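PDB 2WSM: hydrogenase expression/formation protein (hypb) from Archaeoglobus fulgidus, which probably binds and hydrolyses GTP, dimerises in a GTP-dependent way and, as a nickel- and zinc-binding factor, is thought to help mature hydrogenase. Local coordinates for residues Glu23-Glu27 and Ser28-Ala32; Glu52-Gly55 and Asn56-Lys59; Ala71-Glu74 and Arg75-Phe79; Lys104-Ser107 and Asp108-Leu111; Glu202-Ile205 and Asp206-Gly210. One frame throughout, in Å; residues are numbered along the deposited sequence.

Contact 1 (Glu23-Glu27 and Ser28-Ala32); sequences EALRE and SGTVA
Leu25 and Gly29 meet where helix 12-28 stops, and the backbone there is a worked example of a Schellman motif. Gly29, with positive phi, is its C-prime residue: Gly29 N bonds weakly to Arg26 O at 3.3 Å, and Thr30 N reaches back weakly to Leu25 O at 3.1 Å. One residue earlier, Ser28 N still makes a helical i to i+4 bond to Ala24 O.

Apolar contact packs the turn against the start of the strand. Leu25 CG sits beside the backbone N (chi1 -74°), turning CD2 to Thr30 CG2 at 3.8 Å and near Ala32 CB, which CD1 meets at 3.8 Å.

Among the polar groups, a water joins Ser28 OG at 2.8 Å and bonds weakly to Ala24 O. Arg26 grips the carboxylate of Glu23 side-on, NE to OE1 at 2.7 Å and NH2 to OE2.

Beyond the turn Thr30 OG1 bonds to Cys109 O, and strand 31-37 enters the sheet between strands 111-118 and 132-138, with Val31 against helix 201-212.

Contact 2 (Glu52-Gly55 and Asn56-Lys59); sequences ERIG and NEVK
Ile54 and Val58 form the tight half of the turn by which the chain leaves helix 43-54. A single carbonyl does most of the holding: Ile54 O receives Val58 N at 2.9 Å, almost in line with its C=O bond (167° at the oxygen) though bent at the hydrogen (133°), and accepts a weaker bond from Glu57 N. Val58 CB lies against the same oxygen at 3.5 Å. Gly55 adds a CA-H...O contact, its CA 3.5 Å from Val58 O.

Over this turn the side chain of Glu57 crosses that of Ile54 at about a right angle. An unusual first torsion, chi1 -27° and so away from the staggered positions, together with a chain extended beyond CG, brings the carboxylate over the Ile54 methyl CG2, with OE1 and OE2 each 3.9 Å from that carbon. The acid thus meets Ile54 through van der Waals contact.

The opposite character appears at Asn56, an exposed residue, where the polar connection is made through solvent. One water donates to Arg53 O at 2.9 Å and accepts from Asn56 N at 3.1 Å, linking the last helical turn to the loop. Arg53 directs its charge to another helix, in a salt bridge with Glu202.

Chemically, then, the turn relies on main-chain bonding and one water for its polar cohesion, while the Glu57 carboxylate lies nearer to the guanidinium of Arg209 on helix 201-212 than to that of Arg53, and is probably attracted to it electrostatically.

Contact 3 (Ala71-Glu74 and Arg75-Phe79); sequences ADYE and RVRRF
Tyr73 and Arg77, four residues apart on helix 70-77, cross obliquely in the beta-alpha-beta unit of strand 60-64, this helix and strand 82-85, the guanidinium of Arg77 presenting one face to Tyr73 CD1. The guanidinium plane is turned 28° from the phenol ring, and Tyr73 CD1 is modelled 3.0 Å above that face, toward its rim, an approach so tight that its exact distance is doubtful. Their overlap is lopsided: Arg77 NH2 lies near CD1 and CE1 of Tyr73, whereas Arg77 NH1 lies 3.4 Å from Tyr73 CB.

Torsions bring the arginine there. CG of Arg77 stands beside its backbone N (chi1 -80°), and an extended chain from CG to NE runs back along the helix, with CB, CG and CD passing the carbonyl of Tyr73. Replacing Tyr73 by an alanine would probably take away the ring beside the guanidinium of Arg77 and leave it freer to swing.

Arg75 follows another course. Its chain leads away from the tyrosine toward helix 43-54, where its NE forms a salt bridge with Glu52, and Val76 faces the same helix through Glu48 and strand 82-85 through Ala83.

Regular helical bonding underlies these orientations, with Arg75 N to Ala71 O at 2.9 Å and Val76 N to Asp72 O at 3.1 Å. At the last turn the bond from Arg78 N to Glu74 O is weak, and Arg78 CB comes within 3.1 Å of that same oxygen.

Contact 4 (Lys104-Ser107 and Asp108-Leu111); sequences KKFS and DCDL
Phe106 and Cys109 both carry their side chains beside the backbone N and anti to the carbonyl carbon (chi1 -65° and -54°), and this shared choice brings sulfur and ring together across a type I beta turn. Cys109 SG approaches the ring at its edge, near its plane, 4.0 Å from Phe106 CD2: a sulfur-aromatic contact made at the rim rather than over the pi face.

The turn is closed by Cys109 N, which bonds to Phe106 O at 3.0 Å. This bond is straight at the hydrogen (168°), although the donor lies well above the carbonyl plane and does not use a lone pair.

On the outer side a water gathers the polar groups. It lies 2.6 Å from Ser107 OG and 2.7 Å from Asp108 OD2, is 2.8 Å from Lys104 O, and accepts a weak bond from Asp108 N. The other carboxylate oxygen of Asp108, OD1, forms a salt bridge with Lys82.

These residues form the end of the connection from helix 96-100 to strand 111-118. Phe106 packs on Lys82 and Glu84 of strand 82-85, and beyond the turn Leu111 takes its place in the sheet through backbone bonds to Lys59 and Gly61.

Contact 5 (Glu202-Ile205 and Asp206-Gly210); sequences EEWI and DFLRG
Asp206 N gives the shortest bond between the two segments, 2.8 Å to Glu202 O at a straight 167°, and the same i to i+4 pattern repeats along helix 201-212, for example in Arg209 N to Ile205 O at 2.9 Å.

Trp204 organises the buried side. With CG anti to the backbone N (chi1 161°), its indole projects alongside the next turn, where Leu208 CD1 lies 3.3 Å above one face toward the rim, nearest to NE1 of Trp204. Phe207 meets the six-membered ring obliquely, the planes 35° apart and Trp204 CZ3 4.0 Å from Phe207 CD2. The indole N-H is satisfied by Thr50 OG1 of helix 43-54. Putting an alanine in place of Trp204 would probably open a gap beside Leu208 and Phe207 and leave Thr50 without its indole partner.

On another flank Arg209 lays its guanidinium over Ile205, whose CG2 sits over one face, 3.3 Å from NH2 of Arg209. Asp206 OD1 meets the edge of that guanidinium in plane, through a weak salt bridge 3.5 Å from Arg209 NH2. Glu202 OE1 forms a salt bridge with Arg53 of helix 43-54.

The helix thus separates its chemistry, aromatic and aliphatic packing on the buried side and charge at the surface, where the long Asp206 pair is probably a weak restraint on a guanidinium that also nears Glu57 of the loop after helix 43-54.

In the fold
The five local contacts show how short turns and helix stretches are tied together in a P-loop NTPase fold. Contacts 1 and 4, with centres about 8 Å apart, join side by side, Val31 N bonding to Asp110 O at 2.8 Å. Contact 2 links three of the others: salt bridges from Arg53 and Glu52 lead to contacts 5 and 3, and Lys59 N bonds to Asp110 OD2 of contact 4 at 3.1 Å. Contacts 4 and 5 touch through packing of Leu111 CD2 on Leu208 CD1 at 4.2 Å. Contacts 1 and 3 lie about 25 Å apart, centre to centre. Asp72 of contact 3 touches residues of the probable Walker A loop, the likely GTP phosphate site.

Contact 1 (Glu23-Glu27 and Ser28-Ala32)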
loop_
_atom_site.group_PDB
_atom_site.type_symbol
_atom_site.label_atom_id
_atom_site.label_comp_id
_atom_site.label_asym_id
_atom_site.label_seq_id
_atom_site.Cartn_x
_atom_site.Cartn_y
_atom_site.Cartn_z
ATOM N N GLU A 23 16.362 17.416 -4.546
ATOM C CA GLU A 23 17.369 18.433 -4.842
ATOM C C GLU A 23 17.060 19.166 -6.143
ATOM O O GLU A 23 17.164 20.390 -6.208
ATOM C CB GLU A 23 18.773 17.825 -4.879
ATOM C CG GLU A 23 19.887 18.814 -5.230
ATOM C CD GLU A 23 19.779 20.151 -4.496
ATOM O OE1 GLU A 23 19.154 20.212 -3.418
ATOM O OE2 GLU A 23 20.328 21.151 -5.007
ATOM N N ALA A 24 16.673 18.414 -7.174
ATOM C CA ALA A 24 16.350 19.008 -8.461
ATOM C C ALA A 24 15.179 19.965 -8.312
ATOM O O ALA A 24 15.202 21.074 -8.839
ATOM C CB ALA A 24 16.035 17.925 -9.491
ATOM N N LEU A 25 14.160 19.537 -7.573
ATOM C CA LEU A 25 13.023 20.399 -7.277
ATOM C C LEU A 25 13.450 21.652 -6.514
ATOM O O LEU A 25 12.871 22.726 -6.689
ATOM C CB LEU A 25 11.968 19.632 -6.478
ATOM C CG LEU A 25 11.140 18.602 -7.247
ATOM C CD1 LEU A 25 10.495 17.617 -6.287
ATOM C CD2 LEU A 25 10.084 19.301 -8.104
ATOM N N ARG A 26 14.452 21.506 -5.655
ATOM C CA ARG A 26 14.961 22.631 -4.883
ATOM C C ARG A 26 15.730 23.592 -5.786
ATOM O O ARG A 26 15.615 24.808 -5.652
ATOM C CB ARG A 26 15.862 22.150 -3.748
ATOM C CG ARG A 26 16.149 23.214 -2.691
ATOM C CD ARG A 26 17.382 22.856 -1.872
ATOM N NE ARG A 26 18.551 22.721 -2.736
ATOM C CZ ARG A 26 19.277 23.749 -3.168
ATOM N NH1 ARG A 26 18.965 24.987 -2.799
ATOM N NH2 ARG A 26 20.316 23.541 -3.968
ATOM N N GLU A 27 16.508 23.043 -6.711
ATOM C CA GLU A 27 17.280 23.874 -7.630
ATOM C C GLU A 27 16.391 24.772 -8.490
ATOM O O GLU A 27 16.770 25.896 -8.827
ATOM C CB GLU A 27 18.158 23.011 -8.533
ATOM C CG GLU A 27 19.121 22.095 -7.786
ATOM C CD GLU A 27 20.025 21.312 -8.731
ATOM O OE1 GLU A 27 20.195 21.755 -9.890
ATOM O OE2 GLU A 27 20.562 20.258 -8.319
ATOM N N SER A 28 15.209 24.283 -8.847
ATOM C CA SER A 28 14.336 25.046 -9.729
ATOM C C SER A 28 13.328 25.895 -8.963
ATOM O O SER A 28 12.725 26.803 -9.528
ATOM C CB SER A 28 13.623 24.130 -10.729
ATOM O OG SER A 28 12.647 23.318 -10.098
ATOM N N GLY A 29 13.151 25.607 -7.677
ATOM C CA GLY A 29 12.162 26.315 -6.877
ATOM C C GLY A 29 10.743 25.837 -7.144
ATOM O O GLY A 29 9.771 26.538 -6.844
ATOM N N THR A 30 10.625 24.641 -7.712
ATOM C CA THR A 30 9.335 24.024 -7.977
ATOM C C THR A 30 8.824 23.335 -6.719
ATOM O O THR A 30 9.548 22.579 -6.093
ATOM C CB THR A 30 9.440 22.973 -9.115
ATOM O OG1 THR A 30 9.881 23.609 -10.318
ATOM C CG2 THR A 30 8.090 22.304 -9.369
ATOM N N VAL A 31 7.583 23.605 -6.334
ATOM C CA VAL A 31 6.993 22.895 -5.202
ATOM C C VAL A 31 6.137 21.750 -5.725
ATOM O O VAL A 31 5.255 21.961 -6.549
ATOM C CB VAL A 31 6.160 23.828 -4.306
ATOM C CG1 VAL A 31 5.365 23.023 -3.277
ATOM C CG2 VAL A 31 7.065 24.833 -3.612
ATOM N N ALA A 32 6.421 20.537 -5.263
ATOM C CA ALA A 32 5.719 19.349 -5.743
ATOM C C ALA A 32 4.796 18.746 -4.687
ATOM O O ALA A 32 5.172 18.581 -3.519
ATOM C CB ALA A 32 6.707 18.298 -6.241
HETATM O O HOH W 1 12.852 20.579 -10.771
#

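Contact 2 (Glu52-Gly55 and Asn56-Lys59)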
loop_
_atom_site.group_PDB
_atom_site.type_symbol
_atom_site.label_atom_id
_atom_site.label_comp_id
_atom_site.label_asym_id
_atom_site.label_seq_id
_atom_site.Cartn_x
_atom_site.Cartn_y
_atom_site.Cartn_z
ATOM N N GLU A 52 -7.602 25.944 -13.247
ATOM C CA GLU A 52 -8.545 26.949 -13.719
ATOM C C GLU A 52 -8.548 28.197 -12.847
ATOM O O GLU A 52 -8.681 29.310 -13.350
ATOM C CB GLU A 52 -9.948 26.358 -13.812
ATOM C CG GLU A 52 -10.154 25.509 -15.051
ATOM C CD GLU A 52 -11.212 24.437 -14.875
ATOM O OE1 GLU A 52 -12.183 24.663 -14.119
ATOM O OE2 GLU A 52 -11.068 23.365 -15.505
ATOM N N ARG A 53 -8.381 28.010 -11.544
ATOM C CA ARG A 53 -8.489 29.116 -10.603
ATOM C C ARG A 53 -7.221 29.970 -10.509
ATOM O O ARG A 53 -7.300 31.194 -10.486
ATOM C CB ARG A 53 -8.910 28.608 -9.218
ATOM C CG ARG A 53 -8.660 29.595 -8.084
ATOM C CD ARG A 53 -9.593 30.802 -8.146
ATOM N NE ARG A 53 -10.997 30.407 -8.067
ATOM C CZ ARG A 53 -11.703 30.351 -6.940
ATOM N NH1 ARG A 53 -12.979 29.980 -6.973
ATOM N NH2 ARG A 53 -11.140 30.664 -5.780
ATOM N N ILE A 54 -6.057 29.335 -10.464
ATOM C CA ILE A 54 -4.810 30.075 -10.268
ATOM C C ILE A 54 -3.769 29.856 -11.367
ATOM O O ILE A 54 -2.624 30.283 -11.227
ATOM C CB ILE A 54 -4.149 29.743 -8.905
ATOM C CG1 ILE A 54 -3.924 28.235 -8.771
ATOM C CG2 ILE A 54 -4.983 30.295 -7.744
ATOM C CD1 ILE A 54 -3.031 27.849 -7.612
ATOM N N GLY A 55 -4.162 29.200 -12.455
ATOM C CA GLY A 55 -3.240 28.904 -13.543
ATOM C C GLY A 55 -2.645 30.135 -14.215
ATOM O O GLY A 55 -1.555 30.077 -14.784
ATOM N N ASN A 56 -3.362 31.253 -14.150
ATOM C CA ASN A 56 -2.887 32.505 -14.730
ATOM C C ASN A 56 -1.859 33.227 -13.854
ATOM O O ASN A 56 -0.994 33.942 -14.363
ATOM C CB ASN A 56 -4.064 33.437 -15.038
ATOM C CG ASN A 56 -4.937 32.924 -16.175
ATOM O OD1 ASN A 56 -4.451 32.297 -17.120
ATOM N ND2 ASN A 56 -6.237 33.194 -16.088
ATOM N N GLU A 57 -1.958 33.040 -12.542
ATOM C CA GLU A 57 -1.022 33.663 -11.609
ATOM C C GLU A 57 0.164 32.740 -11.327
ATOM O O GLU A 57 1.239 33.195 -10.935
ATOM C CB GLU A 57 -1.720 34.002 -10.287
ATOM C CG GLU A 57 -3.220 34.244 -10.392
ATOM C CD GLU A 57 -3.950 33.972 -9.078
ATOM O OE1 GLU A 57 -5.203 33.960 -9.076
ATOM O OE2 GLU A 57 -3.269 33.762 -8.048
ATOM N N VAL A 58 -0.037 31.442 -11.528
ATOM C CA VAL A 58 0.956 30.443 -11.140
ATOM C C VAL A 58 1.180 29.410 -12.237
ATOM O O VAL A 58 0.226 28.861 -12.778
ATOM C CB VAL A 58 0.514 29.706 -9.858
ATOM C CG1 VAL A 58 1.527 28.643 -9.469
ATOM C CG2 VAL A 58 0.306 30.698 -8.723
ATOM N N LYS A 59 2.444 29.140 -12.551
ATOM C CA LYS A 59 2.789 28.152 -13.569
ATOM C C LYS A 59 2.713 26.728 -13.013
ATOM O O LYS A 59 3.498 26.346 -12.147
ATOM C CB LYS A 59 4.183 28.426 -14.141
ATOM C CG LYS A 59 4.582 27.504 -15.282
ATOM C CD LYS A 59 3.831 27.853 -16.565
ATOM C CE LYS A 59 4.439 27.151 -17.778
ATOM N NZ LYS A 59 4.173 25.682 -17.769
HETATM O O HOH W 2 -5.711 32.523 -12.488
#

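Contact 3 (Ala71-Glu74 and Arg75-Phe79)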
loop_
_atom_site.group_PDB
_atom_site.type_symbol
_atom_site.label_atom_id
_atom_site.label_comp_id
_atom_site.label_asym_id
_atom_site.label_seq_id
_atom_site.Cartn_x
_atom_site.Cartn_y
_atom_site.Cartn_z
ATOM N N ALA A 71 -10.969 13.161 -22.653
ATOM C CA ALA A 71 -11.625 14.431 -22.371
ATOM C C ALA A 71 -10.908 15.180 -21.259
ATOM O O ALA A 71 -10.738 16.395 -21.328
ATOM C CB ALA A 71 -13.084 14.208 -22.005
ATOM N N ASP A 72 -10.492 14.446 -20.232
ATOM C CA ASP A 72 -9.785 15.043 -19.108
ATOM C C ASP A 72 -8.375 15.481 -19.487
ATOM O O ASP A 72 -7.878 16.475 -18.973
ATOM C CB ASP A 72 -9.756 14.089 -17.913
ATOM C CG ASP A 72 -11.062 14.079 -17.149
ATOM O OD1 ASP A 72 -11.664 15.163 -16.991
ATOM O OD2 ASP A 72 -11.485 12.992 -16.707
ATOM N N TYR A 73 -7.732 14.749 -20.391
ATOM C CA TYR A 73 -6.424 15.175 -20.876
ATOM C C TYR A 73 -6.521 16.457 -21.695
ATOM O O TYR A 73 -5.691 17.357 -21.562
ATOM C CB TYR A 73 -5.725 14.069 -21.665
ATOM C CG TYR A 73 -4.852 13.216 -20.787
ATOM C CD1 TYR A 73 -3.646 13.700 -20.301
ATOM C CD2 TYR A 73 -5.241 11.936 -20.425
ATOM C CE1 TYR A 73 -2.848 12.926 -19.483
ATOM C CE2 TYR A 73 -4.452 11.157 -19.618
ATOM C CZ TYR A 73 -3.259 11.653 -19.145
ATOM O OH TYR A 73 -2.478 10.867 -18.332
ATOM N N GLU A 74 -7.546 16.537 -22.534
ATOM C CA GLU A 74 -7.814 17.757 -23.272
ATOM C C GLU A 74 -8.066 18.890 -22.297
ATOM O O GLU A 74 -7.548 19.991 -22.458
ATOM C CB GLU A 74 -9.031 17.578 -24.173
ATOM C CG GLU A 74 -9.227 18.713 -25.154
ATOM C CD GLU A 74 -10.065 18.304 -26.348
ATOM O OE1 GLU A 74 -11.163 17.738 -26.145
ATOM O OE2 GLU A 74 -9.621 18.550 -27.490
ATOM N N ARG A 75 -8.855 18.614 -21.268
ATOM C CA ARG A 75 -9.247 19.668 -20.347
ATOM C C ARG A 75 -8.042 20.287 -19.636
ATOM O O ARG A 75 -7.958 21.509 -19.498
ATOM C CB ARG A 75 -10.284 19.166 -19.344
ATOM C CG ARG A 75 -10.939 20.276 -18.544
ATOM C CD ARG A 75 -12.048 19.738 -17.661
ATOM N NE ARG A 75 -12.335 20.627 -16.537
ATOM C CZ ARG A 75 -13.236 20.369 -15.593
ATOM N NH1 ARG A 75 -13.946 19.248 -15.640
ATOM N NH2 ARG A 75 -13.431 21.232 -14.606
ATOM N N VAL A 76 -7.105 19.448 -19.200
ATOM C CA VAL A 76 -5.931 19.950 -18.493
ATOM C C VAL A 76 -4.951 20.625 -19.445
ATOM O O VAL A 76 -4.374 21.662 -19.117
ATOM C CB VAL A 76 -5.198 18.843 -17.700
ATOM C CG1 VAL A 76 -6.146 18.162 -16.732
ATOM C CG2 VAL A 76 -4.563 17.828 -18.640
ATOM N N ARG A 77 -4.775 20.039 -20.624
ATOM C CA ARG A 77 -3.836 20.564 -21.607
ATOM C C ARG A 77 -4.358 21.843 -22.258
ATOM O O ARG A 77 -3.590 22.649 -22.784
ATOM C CB ARG A 77 -3.537 19.504 -22.670
ATOM C CG ARG A 77 -2.522 18.466 -22.224
ATOM C CD ARG A 77 -2.645 17.178 -23.016
ATOM N NE ARG A 77 -1.841 16.111 -22.424
ATOM C CZ ARG A 77 -1.986 14.816 -22.698
ATOM N NH1 ARG A 77 -2.912 14.415 -23.559
ATOM N NH2 ARG A 77 -1.205 13.920 -22.105
ATOM N N ARG A 78 -5.672 22.029 -22.201
ATOM C CA ARG A 78 -6.320 23.156 -22.849
ATOM C C ARG A 78 -5.794 24.499 -22.353
ATOM O O ARG A 78 -5.812 25.488 -23.087
ATOM C CB ARG A 78 -7.827 23.074 -22.633
ATOM C CG ARG A 78 -8.612 24.260 -23.161
ATOM C CD ARG A 78 -10.057 24.131 -22.738
ATOM N NE ARG A 78 -10.493 22.742 -22.837
ATOM C CZ ARG A 78 -11.612 22.271 -22.302
ATOM N NH1 ARG A 78 -12.410 23.085 -21.624
ATOM N NH2 ARG A 78 -11.930 20.990 -22.443
ATOM N N PHE A 79 -5.325 24.531 -21.110
ATOM C CA PHE A 79 -4.829 25.771 -20.520
ATOM C C PHE A 79 -3.341 25.969 -20.789
ATOM O O PHE A 79 -2.669 26.741 -20.103
ATOM C CB PHE A 79 -5.125 25.819 -19.015
ATOM C CG PHE A 79 -6.588 25.933 -18.691
ATOM C CD1 PHE A 79 -7.206 27.174 -18.653
ATOM C CD2 PHE A 79 -7.347 24.800 -18.437
ATOM C CE1 PHE A 79 -8.557 27.286 -18.363
ATOM C CE2 PHE A 79 -8.697 24.904 -18.145
ATOM C CZ PHE A 79 -9.304 26.149 -18.110
#

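Contact 4 (Lys104-Ser107 and Asp108-Leu111)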
loop_
_atom_site.group_PDB
_atom_site.type_symbol
_atom_site.label_atom_id
_atom_site.label_comp_id
_atom_site.label_asym_id
_atom_site.label_seq_id
_atom_site.Cartn_x
_atom_site.Cartn_y
_atom_site.Cartn_z
ATOM N N LYS A 104 12.610 17.297 -15.313
ATOM C CA LYS A 104 13.261 18.367 -16.073
ATOM C C LYS A 104 12.271 19.135 -16.957
ATOM O O LYS A 104 12.303 20.365 -17.022
ATOM C CB LYS A 104 14.425 17.817 -16.901
ATOM C CG LYS A 104 15.321 16.859 -16.116
ATOM C CD LYS A 104 16.688 16.669 -16.765
ATOM C CE LYS A 104 17.597 17.869 -16.512
ATOM N NZ LYS A 104 19.001 17.629 -16.956
ATOM N N LYS A 105 11.381 18.402 -17.619
ATOM C CA LYS A 105 10.355 19.009 -18.453
ATOM C C LYS A 105 9.480 19.953 -17.636
ATOM O O LYS A 105 8.873 20.870 -18.177
ATOM C CB LYS A 105 9.509 17.924 -19.120
ATOM C CG LYS A 105 8.111 18.363 -19.564
ATOM C CD LYS A 105 7.378 17.213 -20.262
ATOM C CE LYS A 105 5.890 17.491 -20.425
ATOM N NZ LYS A 105 5.541 17.998 -21.779
ATOM N N PHE A 106 9.437 19.741 -16.325
ATOM C CA PHE A 106 8.613 20.566 -15.450
ATOM C C PHE A 106 9.419 21.562 -14.597
ATOM O O PHE A 106 8.878 22.193 -13.691
ATOM C CB PHE A 106 7.740 19.684 -14.558
ATOM C CG PHE A 106 6.727 18.868 -15.312
ATOM C CD1 PHE A 106 7.023 17.579 -15.724
ATOM C CD2 PHE A 106 5.474 19.386 -15.599
ATOM C CE1 PHE A 106 6.091 16.826 -16.415
ATOM C CE2 PHE A 106 4.536 18.638 -16.289
ATOM C CZ PHE A 106 4.845 17.356 -16.698
ATOM N N SER A 107 10.704 21.710 -14.900
ATOM C CA SER A 107 11.576 22.591 -14.124
ATOM C C SER A 107 11.105 24.053 -14.130
ATOM O O SER A 107 11.456 24.835 -13.239
ATOM C CB SER A 107 13.022 22.496 -14.624
ATOM O OG SER A 107 13.174 23.137 -15.885
ATOM N N ASP A 108 10.296 24.415 -15.121
ATOM C CA ASP A 108 9.793 25.786 -15.226
ATOM C C ASP A 108 8.460 26.040 -14.512
ATOM O O ASP A 108 7.933 27.153 -14.555
ATOM C CB ASP A 108 9.682 26.199 -16.697
ATOM C CG ASP A 108 8.721 25.321 -17.475
ATOM O OD1 ASP A 108 7.495 25.516 -17.335
ATOM O OD2 ASP A 108 9.192 24.437 -18.224
ATOM N N CYS A 109 7.912 25.026 -13.850
ATOM C CA CYS A 109 6.661 25.217 -13.118
ATOM C C CYS A 109 6.922 25.636 -11.673
ATOM O O CYS A 109 7.876 25.182 -11.046
ATOM C CB CYS A 109 5.800 23.947 -13.156
ATOM S SG CYS A 109 5.455 23.276 -14.816
ATOM N N ASP A 110 6.076 26.514 -11.149
ATOM C CA ASP A 110 6.133 26.875 -9.739
ATOM C C ASP A 110 5.585 25.726 -8.911
ATOM O O ASP A 110 6.083 25.421 -7.831
ATOM C CB ASP A 110 5.298 28.130 -9.470
ATOM C CG ASP A 110 5.669 29.279 -10.382
ATOM O OD1 ASP A 110 6.863 29.397 -10.730
ATOM O OD2 ASP A 110 4.763 30.057 -10.751
ATOM N N LEU A 111 4.555 25.086 -9.440
ATOM C CA LEU A 111 3.826 24.068 -8.708
ATOM C C LEU A 111 3.633 22.844 -9.592
ATOM O O LEU A 111 3.095 22.949 -10.696
ATOM C CB LEU A 111 2.473 24.632 -8.269
ATOM C CG LEU A 111 1.494 23.705 -7.545
ATOM C CD1 LEU A 111 2.014 23.363 -6.160
ATOM C CD2 LEU A 111 0.117 24.356 -7.467
HETATM O O HOH W 3 11.408 22.935 -17.777
#

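Contact 5 (Glu202-Ile205 and Asp206-Gly210)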
loop_
_atom_site.group_PDB
_atom_site.type_symbol
_atom_site.label_atom_id
_atom_site.label_comp_id
_atom_site.label_asym_id
_atom_site.label_seq_id
_atom_site.Cartn_x
_atom_site.Cartn_y
_atom_site.Cartn_z
ATOM N N GLU A 202 -11.622 27.406 -1.568
ATOM C CA GLU A 202 -10.796 28.553 -1.227
ATOM C C GLU A 202 -9.762 28.154 -0.189
ATOM O O GLU A 202 -8.610 28.585 -0.239
ATOM C CB GLU A 202 -11.668 29.684 -0.687
ATOM C CG GLU A 202 -12.820 30.059 -1.610
ATOM C CD GLU A 202 -12.389 30.903 -2.798
ATOM O OE1 GLU A 202 -11.166 30.999 -3.067
ATOM O OE2 GLU A 202 -13.287 31.472 -3.462
ATOM N N GLU A 203 -10.186 27.332 0.763
ATOM C CA GLU A 203 -9.273 26.824 1.771
ATOM C C GLU A 203 -8.132 26.070 1.093
ATOM O O GLU A 203 -6.967 26.254 1.448
ATOM C CB GLU A 203 -10.014 25.921 2.753
ATOM C CG GLU A 203 -9.136 25.349 3.851
ATOM C CD GLU A 203 -9.933 24.869 5.067
ATOM O OE1 GLU A 203 -11.129 24.527 4.919
ATOM O OE2 GLU A 203 -9.357 24.837 6.174
ATOM N N TRP A 204 -8.476 25.230 0.114
ATOM C CA TRP A 204 -7.487 24.461 -0.637
ATOM C C TRP A 204 -6.517 25.386 -1.351
ATOM O O TRP A 204 -5.299 25.208 -1.289
ATOM C CB TRP A 204 -8.192 23.549 -1.648
ATOM C CG TRP A 204 -7.322 23.044 -2.773
ATOM C CD1 TRP A 204 -7.366 23.436 -4.074
ATOM C CD2 TRP A 204 -6.283 22.052 -2.689
ATOM N NE1 TRP A 204 -6.423 22.751 -4.811
ATOM C CE2 TRP A 204 -5.746 21.897 -3.983
ATOM C CE3 TRP A 204 -5.754 21.287 -1.646
ATOM C CZ2 TRP A 204 -4.709 21.000 -4.266
ATOM C CZ3 TRP A 204 -4.723 20.392 -1.928
ATOM C CH2 TRP A 204 -4.213 20.259 -3.225
ATOM N N ILE A 205 -7.068 26.390 -2.020
ATOM C CA ILE A 205 -6.256 27.331 -2.778
ATOM C C ILE A 205 -5.333 28.091 -1.834
ATOM O O ILE A 205 -4.140 28.244 -2.107
ATOM C CB ILE A 205 -7.137 28.313 -3.567
ATOM C CG1 ILE A 205 -7.894 27.573 -4.672
ATOM C CG2 ILE A 205 -6.297 29.438 -4.143
ATOM C CD1 ILE A 205 -7.035 27.195 -5.860
ATOM N N ASP A 206 -5.891 28.549 -0.717
ATOM C CA ASP A 206 -5.111 29.230 0.313
ATOM C C ASP A 206 -3.943 28.382 0.807
ATOM O O ASP A 206 -2.856 28.894 1.050
ATOM C CB ASP A 206 -6.004 29.625 1.493
ATOM C CG ASP A 206 -6.948 30.774 1.158
ATOM O OD1 ASP A 206 -6.589 31.618 0.307
ATOM O OD2 ASP A 206 -8.048 30.832 1.748
ATOM N N PHE A 207 -4.167 27.082 0.965
ATOM C CA PHE A 207 -3.087 26.182 1.355
ATOM C C PHE A 207 -1.982 26.165 0.299
ATOM O O PHE A 207 -0.797 26.169 0.629
ATOM C CB PHE A 207 -3.626 24.772 1.581
ATOM C CG PHE A 207 -2.589 23.691 1.444
ATOM C CD1 PHE A 207 -1.686 23.445 2.461
ATOM C CD2 PHE A 207 -2.537 22.905 0.304
ATOM C CE1 PHE A 207 -0.743 22.444 2.341
ATOM C CE2 PHE A 207 -1.599 21.906 0.180
ATOM C CZ PHE A 207 -0.698 21.675 1.198
ATOM N N LEU A 208 -2.374 26.145 -0.970
ATOM C CA LEU A 208 -1.402 26.170 -2.061
ATOM C C LEU A 208 -0.604 27.478 -2.087
ATOM O O LEU A 208 0.606 27.463 -2.261
ATOM C CB LEU A 208 -2.091 25.950 -3.410
ATOM C CG LEU A 208 -2.629 24.555 -3.720
ATOM C CD1 LEU A 208 -3.292 24.552 -5.096
ATOM C CD2 LEU A 208 -1.516 23.510 -3.641
ATOM N N ARG A 209 -1.290 28.605 -1.923
ATOM C CA ARG A 209 -0.612 29.897 -1.871
ATOM C C ARG A 209 0.392 29.911 -0.728
ATOM O O ARG A 209 1.515 30.390 -0.878
ATOM C CB ARG A 209 -1.615 31.048 -1.715
ATOM C CG ARG A 209 -2.468 31.309 -2.955
ATOM C CD ARG A 209 -3.385 32.520 -2.767
ATOM N NE ARG A 209 -4.135 32.840 -3.980
ATOM C CZ ARG A 209 -5.462 32.828 -4.072
ATOM N NH1 ARG A 209 -6.051 33.134 -5.223
ATOM N NH2 ARG A 209 -6.202 32.520 -3.014
ATOM N N GLY A 210 -0.014 29.368 0.414
ATOM C CA GLY A 210 0.872 29.281 1.557
ATOM C C GLY A 210 2.178 28.578 1.233
ATOM O O GLY A 210 3.252 29.054 1.595
#